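Local coordinates for putative uronate isomerase (Thermotoga maritima, PDB 4NAR), which is of uncertain function but may, like the lactate racemase family to which it belongs, act as a racemase or isomerase on small hydroxy acids, at residues A[74-77]-A[78-82]; A[89-92]-A[93-96]; A[320-323]-A[324-327]; A[379-383]-A[384-388]. All coordinates share one frame; numbering follows the deposited sequence.

Interaction 1: residues A[74-77]-A[78-82]; sequences RTMK and IEEFE
Glu80 reaches back past the start of helix 78-85 to Lys77 and Arg74, and the helix start built this way is one half of a capping box joined to a hydrophobic staple. The capping part joins a side chain to the backbone: Lys77, the N-cap residue, gives its N-H to OE2 of Glu80 at 2.8 Å. A lysine has no acceptor for the return bond, and Glu80 N instead makes a weak bond to Lys77 O, the same oxygen that takes Phe81 N at 3.3 Å.

The ionic part is an end-on, two-nitrogen grip. Arg74 NH1 donates to Glu80 OE2 at 3.0 Å and Arg74 NH2 to Glu80 OE1 at 2.8 Å, both nearly straight, with the guanidinium and carboxylate planes only 6° apart. Each oxygen uses its syn lone pair, and OE2 turns its anti lone pair to Lys77 N, which fixes the rotation of the carboxylate. The glutamate chain reaches this far because it runs extended beyond CG (chi2 179°). NH1 also donates to Thr75 O, while NE is bridged to Asp280. Replacing Glu80 by an alanine would probably leave Arg74 NH1 and NH2 without their carboxylate and the Lys77 N-H without its side-chain acceptor.

The apolar part pairs the residues flanking the helix start. Selenomethionine Met76 lays its SE above the face of the Phe81 ring, a Met-aromatic contact at a distance, 5.4 Å from SE to the ring centroid. At the edge of that ring, Phe81 CE2 lies 3.6 Å from Met76 O.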
loop_
_atom_site.group_PDB
_atom_site.type_symbol
_atom_site.label_atom_id
_atom_site.label_comp_id
_atom_site.label_asym_id
_atom_site.label_seq_id
_atom_site.Cartn_x
_atom_site.Cartn_y
_atom_site.Cartn_z
ATOM N N ARG A 74 -9.062 1.352 7.695
ATOM C CA ARG A 74 -10.425 1.643 8.168
ATOM C C ARG A 74 -11.422 1.731 7.015
ATOM O O ARG A 74 -11.038 1.927 5.850
ATOM C CB ARG A 74 -10.484 2.942 9.000
ATOM C CG ARG A 74 -10.052 4.234 8.255
ATOM C CD ARG A 74 -10.488 5.496 9.046
ATOM N NE ARG A 74 -10.138 6.757 8.387
ATOM C CZ ARG A 74 -10.876 7.346 7.440
ATOM N NH1 ARG A 74 -12.007 6.779 7.026
ATOM N NH2 ARG A 74 -10.476 8.499 6.895
ATOM N N THR A 75 -12.701 1.573 7.343
ATOM C CA THR A 75 -13.760 1.789 6.379
ATOM C C THR A 75 -13.824 3.268 6.047
ATOM O O THR A 75 -13.431 4.125 6.854
ATOM C CB THR A 75 -15.130 1.365 6.940
ATOM O OG1 THR A 75 -15.326 1.989 8.222
ATOM C CG2 THR A 75 -15.189 -0.141 7.098
HETATM N N MSE A 76 -14.325 3.562 4.853
HETATM C CA MSE A 76 -14.516 4.940 4.434
HETATM C C MSE A 76 -15.952 5.400 4.598
HETATM O O MSE A 76 -16.896 4.613 4.433
HETATM C CB MSE A 76 -14.073 5.132 2.989
HETATM C CG MSE A 76 -12.653 5.672 2.907
HETATM SE SE MSE A 76 -11.891 5.282 1.197
HETATM C CE MSE A 76 -12.756 6.590 0.089
ATOM N N LYS A 77 -16.095 6.674 4.938
ATOM C CA LYS A 77 -17.387 7.331 4.903
ATOM C C LYS A 77 -17.860 7.533 3.450
ATOM O O LYS A 77 -17.044 7.652 2.523
ATOM C CB LYS A 77 -17.284 8.667 5.635
ATOM C CG LYS A 77 -16.839 8.515 7.081
ATOM C CD LYS A 77 -18.045 8.600 8.017
ATOM C CE LYS A 77 -17.765 7.990 9.390
ATOM N NZ LYS A 77 -17.826 6.490 9.339
ATOM N N ILE A 78 -19.174 7.564 3.258
ATOM C CA ILE A 78 -19.761 7.773 1.935
ATOM C C ILE A 78 -19.168 9.004 1.252
ATOM O O ILE A 78 -18.829 8.975 0.062
ATOM C CB ILE A 78 -21.302 7.881 2.025
ATOM C CG1 ILE A 78 -21.919 6.486 2.210
ATOM C CG2 ILE A 78 -21.894 8.555 0.783
ATOM C CD1 ILE A 78 -23.336 6.501 2.816
ATOM N N GLU A 79 -19.025 10.080 2.018
ATOM C CA GLU A 79 -18.455 11.312 1.497
ATOM C C GLU A 79 -17.051 11.096 0.908
ATOM O O GLU A 79 -16.716 11.668 -0.130
ATOM C CB GLU A 79 -18.459 12.406 2.571
ATOM C CG GLU A 79 -17.207 13.235 2.593
ATOM C CD GLU A 79 -16.226 12.765 3.653
ATOM O OE1 GLU A 79 -16.673 12.165 4.659
ATOM O OE2 GLU A 79 -15.008 13.008 3.489
ATOM N N GLU A 80 -16.250 10.249 1.550
ATOM C CA GLU A 80 -14.913 9.930 1.043
ATOM C C GLU A 80 -14.941 9.166 -0.296
ATOM O O GLU A 80 -14.058 9.369 -1.139
ATOM C CB GLU A 80 -14.099 9.155 2.087
ATOM C CG GLU A 80 -13.876 9.907 3.388
ATOM C CD GLU A 80 -13.087 9.085 4.395
ATOM O OE1 GLU A 80 -11.952 9.495 4.723
ATOM O OE2 GLU A 80 -13.592 8.029 4.860
ATOM N N PHE A 81 -15.934 8.291 -0.492
ATOM C CA PHE A 81 -16.107 7.627 -1.789
ATOM C C PHE A 81 -16.357 8.682 -2.854
ATOM O O PHE A 81 -15.788 8.624 -3.948
ATOM C CB PHE A 81 -17.304 6.659 -1.800
ATOM C CG PHE A 81 -17.050 5.331 -1.110
ATOM C CD1 PHE A 81 -16.519 4.243 -1.815
ATOM C CD2 PHE A 81 -17.383 5.150 0.232
ATOM C CE1 PHE A 81 -16.302 2.993 -1.180
ATOM C CE2 PHE A 81 -17.167 3.904 0.878
ATOM C CZ PHE A 81 -16.630 2.834 0.174
ATOM N N GLU A 82 -17.240 9.628 -2.533
ATOM C CA GLU A 82 -17.567 10.723 -3.436
ATOM C C GLU A 82 -16.317 11.480 -3.852
ATOM O O GLU A 82 -16.097 11.707 -5.040
ATOM C CB GLU A 82 -18.531 11.701 -2.773
ATOM C CG GLU A 82 -19.886 11.113 -2.418
ATOM C CD GLU A 82 -20.836 12.156 -1.850
ATOM O OE1 GLU A 82 -20.887 12.308 -0.614
ATOM O OE2 GLU A 82 -21.537 12.826 -2.637
#

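Interaction 2: residues A[89-92]-A[93-96]; sequences RNER and RVFF
Glu91 O takes the N-H of Val94 at 3.5 Å, a weak bond that closes a type II beta turn and reverses the chain, so that the directions of 89-92 and 93-96 differ by 148°. Arg93 occupies the third position of the turn with a positive phi of 88°, a conformation that brings its CB close to the preceding carbonyl, 2.8 Å from Arg92 O.

Side chains meet across the turn in two places. Glu91 and Val94 lie alongside one another, pointing the same way, with Glu91 CB 3.5 Å from Val94 CG2; the glutamate's carboxylate continues past this contact to Tyr53, whose hydroxyl is hydrogen-bonded to OE1. Arg92, bent at chi2, folds back across the turn and sets its guanidinium against Phe95. Here the ring presents its edge to the flat of the arginine: Phe95 CZ sits over one face, toward the rim, 3.8 Å from Arg92 CZ, and the two planes stand 70° apart. Farther along, CE2 of Phe96 lies 3.9 Å from Arg89 CA, and the arginine's own polar end runs on to a salt bridge with Glu82.

Val94 is the buried member of the group, whereas the arginines lie at the surface. The turn delivers the chain from helix 78-85 into strand 94-97, an outermost strand of the seven-stranded mixed sheet. Phe95 stacks on His65 of the parallel neighbour 63-68, while Phe96 stacks on Phe81 of the helix, which places the contact at the end of a beta-alpha-beta crossover.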
loop_
_atom_site.group_PDB
_atom_site.type_symbol
_atom_site.label_atom_id
_atom_site.label_comp_id
_atom_site.label_asym_id
_atom_site.label_seq_id
_atom_site.Cartn_x
_atom_site.Cartn_y
_atom_site.Cartn_z
ATOM N N ARG A 89 -23.119 10.602 -4.209
ATOM C CA ARG A 89 -23.908 9.553 -3.571
ATOM C C ARG A 89 -25.343 9.552 -4.097
ATOM O O ARG A 89 -26.042 8.531 -4.044
ATOM C CB ARG A 89 -23.936 9.775 -2.062
ATOM C CG ARG A 89 -23.984 11.251 -1.697
ATOM C CD ARG A 89 -24.819 11.527 -0.480
ATOM N NE ARG A 89 -24.205 11.071 0.764
ATOM C CZ ARG A 89 -23.278 11.745 1.446
ATOM N NH1 ARG A 89 -22.806 12.909 0.988
ATOM N NH2 ARG A 89 -22.807 11.241 2.583
ATOM N N ASN A 90 -25.783 10.703 -4.602
ATOM C CA ASN A 90 -27.175 10.855 -4.998
ATOM C C ASN A 90 -27.497 10.346 -6.395
ATOM O O ASN A 90 -28.623 10.502 -6.868
ATOM C CB ASN A 90 -27.653 12.300 -4.826
ATOM C CG ASN A 90 -27.822 12.686 -3.365
ATOM O OD1 ASN A 90 -28.478 11.977 -2.588
ATOM N ND2 ASN A 90 -27.216 13.809 -2.979
ATOM N N GLU A 91 -26.528 9.741 -7.068
ATOM C CA GLU A 91 -26.868 9.050 -8.304
ATOM C C GLU A 91 -27.492 7.717 -7.901
ATOM O O GLU A 91 -26.882 6.949 -7.156
ATOM C CB GLU A 91 -25.623 8.801 -9.145
ATOM C CG GLU A 91 -24.596 9.929 -9.098
ATOM C CD GLU A 91 -24.624 10.807 -10.336
ATOM O OE1 GLU A 91 -25.473 10.558 -11.226
ATOM O OE2 GLU A 91 -23.787 11.739 -10.425
ATOM N N ARG A 92 -28.716 7.433 -8.340
ATOM C CA ARG A 92 -29.166 6.051 -8.218
ATOM C C ARG A 92 -28.531 5.344 -9.400
ATOM O O ARG A 92 -28.160 6.009 -10.380
ATOM C CB ARG A 92 -30.685 5.894 -8.312
ATOM C CG ARG A 92 -31.284 5.206 -7.070
ATOM C CD ARG A 92 -30.926 3.717 -6.999
ATOM N NE ARG A 92 -31.225 3.129 -5.687
ATOM C CZ ARG A 92 -31.785 1.928 -5.508
ATOM N NH1 ARG A 92 -32.117 1.168 -6.554
ATOM N NH2 ARG A 92 -32.018 1.479 -4.278
ATOM N N ARG A 93 -28.387 4.026 -9.289
ATOM C CA ARG A 93 -27.498 3.198 -10.125
ATOM C C ARG A 93 -26.077 3.125 -9.542
ATOM O O ARG A 93 -25.258 2.315 -9.987
ATOM C CB ARG A 93 -27.436 3.646 -11.609
ATOM C CG ARG A 93 -28.813 3.948 -12.245
ATOM C CD ARG A 93 -28.844 3.671 -13.744
ATOM N NE ARG A 93 -30.178 3.874 -14.320
ATOM C CZ ARG A 93 -31.210 3.038 -14.175
ATOM N NH1 ARG A 93 -31.087 1.922 -13.456
ATOM N NH2 ARG A 93 -32.377 3.321 -14.748
ATOM N N VAL A 94 -25.808 3.945 -8.525
ATOM C CA VAL A 94 -24.490 3.962 -7.883
ATOM C C VAL A 94 -24.524 3.408 -6.453
ATOM O O VAL A 94 -25.320 3.851 -5.619
ATOM C CB VAL A 94 -23.882 5.381 -7.907
ATOM C CG1 VAL A 94 -22.520 5.400 -7.238
ATOM C CG2 VAL A 94 -23.776 5.866 -9.349
ATOM N N PHE A 95 -23.659 2.431 -6.178
ATOM C CA PHE A 95 -23.624 1.773 -4.872
ATOM C C PHE A 95 -22.189 1.594 -4.380
ATOM O O PHE A 95 -21.436 0.787 -4.933
ATOM C CB PHE A 95 -24.305 0.403 -4.945
ATOM C CG PHE A 95 -25.725 0.451 -5.461
ATOM C CD1 PHE A 95 -25.993 0.274 -6.812
ATOM C CD2 PHE A 95 -26.794 0.671 -4.593
ATOM C CE1 PHE A 95 -27.298 0.311 -7.295
ATOM C CE2 PHE A 95 -28.113 0.706 -5.069
ATOM C CZ PHE A 95 -28.362 0.532 -6.420
ATOM N N PHE A 96 -21.815 2.347 -3.346
ATOM C CA PHE A 96 -20.493 2.216 -2.743
ATOM C C PHE A 96 -20.470 1.014 -1.812
ATOM O O PHE A 96 -21.471 0.719 -1.155
ATOM C CB PHE A 96 -20.141 3.457 -1.914
ATOM C CG PHE A 96 -20.195 4.752 -2.688
ATOM C CD1 PHE A 96 -19.600 4.855 -3.941
ATOM C CD2 PHE A 96 -20.855 5.875 -2.162
ATOM C CE1 PHE A 96 -19.651 6.079 -4.664
ATOM C CE2 PHE A 96 -20.908 7.086 -2.867
ATOM C CZ PHE A 96 -20.310 7.193 -4.120
#

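Interaction 3: residues A[320-323]-A[324-327]; sequences MDKW and IREI
Asp321 and Arg325, one helical turn apart, join in a salt bridge in which a single carboxylate oxygen receives both N-H groups. OD2 of Asp321 takes Arg325 NH2 at 2.6 Å and Arg325 NE at 2.8 Å, a side-on approach with the oxygen in the guanidinium plane. Both bonds are bent, as sharing one acceptor demands. NH2 arrives nearly head-on to the C-O bond, while NE comes from above the carboxylate plane, and the two planes are turned 47° from each other. The aspartate's CG stands opposite the backbone N (chi1 -174°); with OD2 taken up by the arginine, OD1 accepts from the backbone N of Phe314 and of His315, which ties the helix to the loop before it. A leucine in place of Asp321 would probably leave the Arg325 guanidinium without its counter-charge and those two loop amides without their acceptor.

Four backbone N-H groups are satisfied along the helix itself. Ile324 N meets Met320 O at 2.8 Å, Arg325 N meets Asp321 O at 3.2 Å, Glu326 N meets Lys322 O at 2.9 Å, and Ile327 N meets Trp323 O at 3.2 Å; Met320 N goes to Asn317 OD1. Arg325 also lays one face of its guanidinium over Lys322 CA. On another flank, Glu326 OE1 comes to the edge of the Trp323 ring, 3.3 Å from CD1.

Selenomethionine Met320, Ile324 and Ile327 are buried and pack on helix 347-357 through Val349 and Val353. The buried apolar row, with charged residues on the other flanks, is that of an amphipathic alpha-helix, here carrying an i to i+4 salt bridge.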
loop_
_atom_site.group_PDB
_atom_site.type_symbol
_atom_site.label_atom_id
_atom_site.label_comp_id
_atom_site.label_asym_id
_atom_site.label_seq_id
_atom_site.Cartn_x
_atom_site.Cartn_y
_atom_site.Cartn_z
HETATM N N MSE A 320 -5.460 -4.898 16.283
HETATM C CA MSE A 320 -4.119 -4.701 15.714
HETATM C C MSE A 320 -3.325 -3.589 16.410
HETATM O O MSE A 320 -2.112 -3.720 16.614
HETATM C CB MSE A 320 -4.162 -4.502 14.192
HETATM C CG MSE A 320 -3.957 -5.818 13.427
HETATM SE SE MSE A 320 -4.568 -5.794 11.582
HETATM C CE MSE A 320 -2.945 -5.129 10.767
ATOM N N ASP A 321 -4.023 -2.520 16.786
ATOM C CA ASP A 321 -3.466 -1.446 17.604
ATOM C C ASP A 321 -2.923 -1.975 18.956
ATOM O O ASP A 321 -1.796 -1.637 19.363
ATOM C CB ASP A 321 -4.528 -0.358 17.824
ATOM C CG ASP A 321 -3.977 0.859 18.551
ATOM O OD1 ASP A 321 -3.544 1.817 17.867
ATOM O OD2 ASP A 321 -3.974 0.857 19.805
ATOM N N LYS A 322 -3.719 -2.815 19.629
ATOM C CA LYS A 322 -3.293 -3.514 20.853
ATOM C C LYS A 322 -2.039 -4.340 20.577
ATOM O O LYS A 322 -1.076 -4.331 21.350
ATOM C CB LYS A 322 -4.406 -4.442 21.345
ATOM C CG LYS A 322 -4.664 -4.435 22.847
ATOM C CD LYS A 322 -6.043 -5.045 23.155
ATOM C CE LYS A 322 -7.186 -4.207 22.524
ATOM N NZ LYS A 322 -8.352 -5.027 22.005
ATOM N N TRP A 323 -2.051 -5.043 19.454
ATOM C CA TRP A 323 -0.937 -5.912 19.109
ATOM C C TRP A 323 0.350 -5.136 18.879
ATOM O O TRP A 323 1.407 -5.525 19.385
ATOM C CB TRP A 323 -1.283 -6.761 17.895
ATOM C CG TRP A 323 -2.212 -7.877 18.234
ATOM C CD1 TRP A 323 -2.424 -8.427 19.476
ATOM C CD2 TRP A 323 -3.060 -8.598 17.324
ATOM N NE1 TRP A 323 -3.351 -9.445 19.389
ATOM C CE2 TRP A 323 -3.755 -9.573 18.081
ATOM C CE3 TRP A 323 -3.297 -8.516 15.945
ATOM C CZ2 TRP A 323 -4.678 -10.466 17.494
ATOM C CZ3 TRP A 323 -4.214 -9.402 15.362
ATOM C CH2 TRP A 323 -4.891 -10.365 16.141
ATOM N N ILE A 324 0.258 -4.044 18.124
ATOM C CA ILE A 324 1.411 -3.177 17.898
ATOM C C ILE A 324 2.042 -2.703 19.210
ATOM O O ILE A 324 3.267 -2.787 19.378
ATOM C CB ILE A 324 1.048 -1.956 17.034
ATOM C CG1 ILE A 324 0.740 -2.404 15.597
ATOM C CG2 ILE A 324 2.187 -0.941 17.063
ATOM C CD1 ILE A 324 -0.130 -1.444 14.828
ATOM N N ARG A 325 1.205 -2.220 20.131
ATOM C CA ARG A 325 1.659 -1.756 21.443
ATOM C C ARG A 325 2.232 -2.882 22.325
ATOM O O ARG A 325 3.142 -2.639 23.116
ATOM C CB ARG A 325 0.529 -1.027 22.181
ATOM C CG ARG A 325 0.225 0.373 21.645
ATOM C CD ARG A 325 -0.907 1.076 22.426
ATOM N NE ARG A 325 -2.239 0.711 21.934
ATOM C CZ ARG A 325 -3.134 -0.025 22.603
ATOM N NH1 ARG A 325 -2.851 -0.484 23.817
ATOM N NH2 ARG A 325 -4.321 -0.294 22.057
ATOM N N GLU A 326 1.702 -4.100 22.196
ATOM C CA GLU A 326 2.252 -5.250 22.922
ATOM C C GLU A 326 3.716 -5.515 22.556
ATOM O O GLU A 326 4.601 -5.524 23.422
ATOM C CB GLU A 326 1.430 -6.515 22.653
ATOM C CG GLU A 326 0.528 -6.943 23.809
ATOM C CD GLU A 326 -0.809 -7.538 23.340
ATOM O OE1 GLU A 326 -0.809 -8.337 22.363
ATOM O OE2 GLU A 326 -1.859 -7.199 23.949
ATOM N N ILE A 327 3.970 -5.744 21.272
ATOM C CA ILE A 327 5.314 -6.092 20.842
ATOM C C ILE A 327 6.248 -4.864 20.752
ATOM O O ILE A 327 7.440 -4.964 21.048
ATOM C CB ILE A 327 5.292 -6.898 19.507
ATOM C CG1 ILE A 327 6.643 -7.580 19.256
ATOM C CG2 ILE A 327 4.839 -6.024 18.308
ATOM C CD1 ILE A 327 6.736 -8.218 17.887
#

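Interaction 4: residues A[379-383]-A[384-388]; sequences TSIPE and DECRA
Ile381 sets its CG2 methyl 3.7 Å from SG of Cys386, an apolar contact between the residue before the N-cap and the fourth residue of helix 383-388: the positions of a hydrophobic staple. The same methyl also lies against Glu385 CB. Next to it, the Pro382 ring and the glutamate lie side by side, and Glu385 OE1 comes within 3.1 Å of Pro382 CD.

Pro382 is the N-cap residue. It brings no polar side chain to the helix end, but its carbonyl begins the helical pattern, accepting Cys386 N at 2.9 Å. The following bond runs from Arg387 N to Glu383 O at 3.0 Å.

Around this start lies a network of charges. Glu383, extended with CG opposite its backbone N (chi1 172°), reaches forward to Arg387, where OE2 and NH2 are 3.5 Å apart and the carboxylate and guanidinium planes are 66° from each other. Asp384 adds a second negative charge: its OD1 is 3.3 Å from Arg387 NH1, well out of the guanidinium plane, a matter of charge alone with no N-H aimed at the oxygen. The arginine thus has two acids near it at the surface.

One shell farther out, an ST turn sets the approach of the chain, with Thr379 OG1 accepting Ile381 N at 2.9 Å. Ser380 OG in turn is hydrogen-bonded to the carbonyls of Pro309 and Ile311, just past strand 302-308. Helix 383-388 connects strand 373-379 to its parallel neighbour 392-393 at the sheet's edge, and Tyr393 of that strand packs on Glu383 and Cys386.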
loop_
_atom_site.group_PDB
_atom_site.type_symbol
_atom_site.label_atom_id
_atom_site.label_comp_id
_atom_site.label_asym_id
_atom_site.label_seq_id
_atom_site.Cartn_x
_atom_site.Cartn_y
_atom_site.Cartn_z
ATOM N N THR A 379 4.019 13.513 16.689
ATOM C CA THR A 379 2.590 13.377 16.449
ATOM C C THR A 379 1.842 13.736 17.735
ATOM O O THR A 379 2.456 14.208 18.696
ATOM C CB THR A 379 2.236 11.921 16.029
ATOM O OG1 THR A 379 2.072 11.095 17.188
ATOM C CG2 THR A 379 3.323 11.304 15.149
ATOM N N SER A 380 0.528 13.523 17.772
ATOM C CA SER A 380 -0.200 13.786 19.014
ATOM C C SER A 380 -0.298 12.538 19.895
ATOM O O SER A 380 -1.065 12.500 20.865
ATOM C CB SER A 380 -1.570 14.442 18.775
ATOM O OG SER A 380 -2.324 13.712 17.838
ATOM N N ILE A 381 0.500 11.529 19.554
ATOM C CA ILE A 381 0.751 10.412 20.460
ATOM C C ILE A 381 1.714 10.906 21.553
ATOM O O ILE A 381 2.782 11.469 21.239
ATOM C CB ILE A 381 1.338 9.207 19.693
ATOM C CG1 ILE A 381 0.322 8.734 18.643
ATOM C CG2 ILE A 381 1.740 8.077 20.658
ATOM C CD1 ILE A 381 0.860 7.763 17.641
ATOM N N PRO A 382 1.333 10.742 22.837
ATOM C CA PRO A 382 2.180 11.312 23.899
ATOM C C PRO A 382 3.563 10.674 23.962
ATOM O O PRO A 382 3.749 9.504 23.564
ATOM C CB PRO A 382 1.395 11.014 25.185
ATOM C CG PRO A 382 -0.025 10.960 24.737
ATOM C CD PRO A 382 0.023 10.311 23.355
ATOM N N GLU A 383 4.519 11.450 24.465
ATOM C CA GLU A 383 5.892 10.982 24.626
ATOM C C GLU A 383 5.984 9.624 25.340
ATOM O O GLU A 383 6.691 8.724 24.891
ATOM C CB GLU A 383 6.742 12.024 25.365
ATOM C CG GLU A 383 8.132 11.508 25.734
ATOM C CD GLU A 383 9.055 12.602 26.279
ATOM O OE1 GLU A 383 8.545 13.698 26.635
ATOM O OE2 GLU A 383 10.290 12.359 26.344
ATOM N N ASP A 384 5.270 9.483 26.450
ATOM C CA ASP A 384 5.352 8.258 27.232
ATOM C C ASP A 384 4.793 7.065 26.461
ATOM O O ASP A 384 5.328 5.963 26.555
ATOM C CB ASP A 384 4.674 8.424 28.597
ATOM C CG ASP A 384 5.453 9.368 29.526
ATOM O OD1 ASP A 384 6.684 9.522 29.341
ATOM O OD2 ASP A 384 4.833 9.963 30.437
ATOM N N GLU A 385 3.742 7.297 25.679
ATOM C CA GLU A 385 3.163 6.235 24.873
ATOM C C GLU A 385 4.067 5.849 23.706
ATOM O O GLU A 385 4.079 4.691 23.271
ATOM C CB GLU A 385 1.743 6.606 24.431
ATOM C CG GLU A 385 0.693 6.152 25.471
ATOM C CD GLU A 385 -0.532 7.061 25.570
ATOM O OE1 GLU A 385 -0.925 7.644 24.530
ATOM O OE2 GLU A 385 -1.106 7.173 26.690
ATOM N N CYS A 386 4.859 6.812 23.232
ATOM C CA CYS A 386 5.899 6.539 22.235
ATOM C C CYS A 386 7.037 5.660 22.766
ATOM O O CYS A 386 7.447 4.687 22.112
ATOM C CB CYS A 386 6.496 7.851 21.702
ATOM S SG CYS A 386 5.411 8.790 20.583
ATOM N N ARG A 387 7.584 6.010 23.927
ATOM C CA ARG A 387 8.711 5.228 24.416
ATOM C C ARG A 387 8.237 3.836 24.842
ATOM O O ARG A 387 8.973 2.858 24.681
ATOM C CB ARG A 387 9.532 5.963 25.483
ATOM C CG ARG A 387 8.997 5.947 26.893
ATOM C CD ARG A 387 10.142 6.213 27.873
ATOM N NE ARG A 387 10.612 7.604 27.828
ATOM C CZ ARG A 387 10.377 8.505 28.784
ATOM N NH1 ARG A 387 9.698 8.161 29.874
ATOM N NH2 ARG A 387 10.834 9.751 28.666
ATOM N N ALA A 388 6.988 3.757 25.307
ATOM C CA ALA A 388 6.319 2.487 25.598
ATOM C C ALA A 388 6.421 1.496 24.433
ATOM O O ALA A 388 6.535 0.289 24.653
ATOM C CB ALA A 388 4.844 2.729 25.962
#

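In the fold
The four contacts follow one another along the chain without interleaving and fall into two pairs. Interactions 1 and 2 have centres 13 Å apart and touch directly through the Glu82-Arg89 salt bridge and the Phe81-Phe96 stack; both belong to the N-terminal family region, at the helix start and at the end of one crossover at the edge of the mixed sheet. Interactions 3 and 4 lie 14 Å apart between centres and occupy connections of the five-stranded parallel sheet, 302-308 to 373-379 and 373-379 to 392-393 respectively. The centres of interactions 2 and 4 are 42 Å apart. Interactions 1 and 4 show the same solution, a stapled helix start, in two separate parts of the chain.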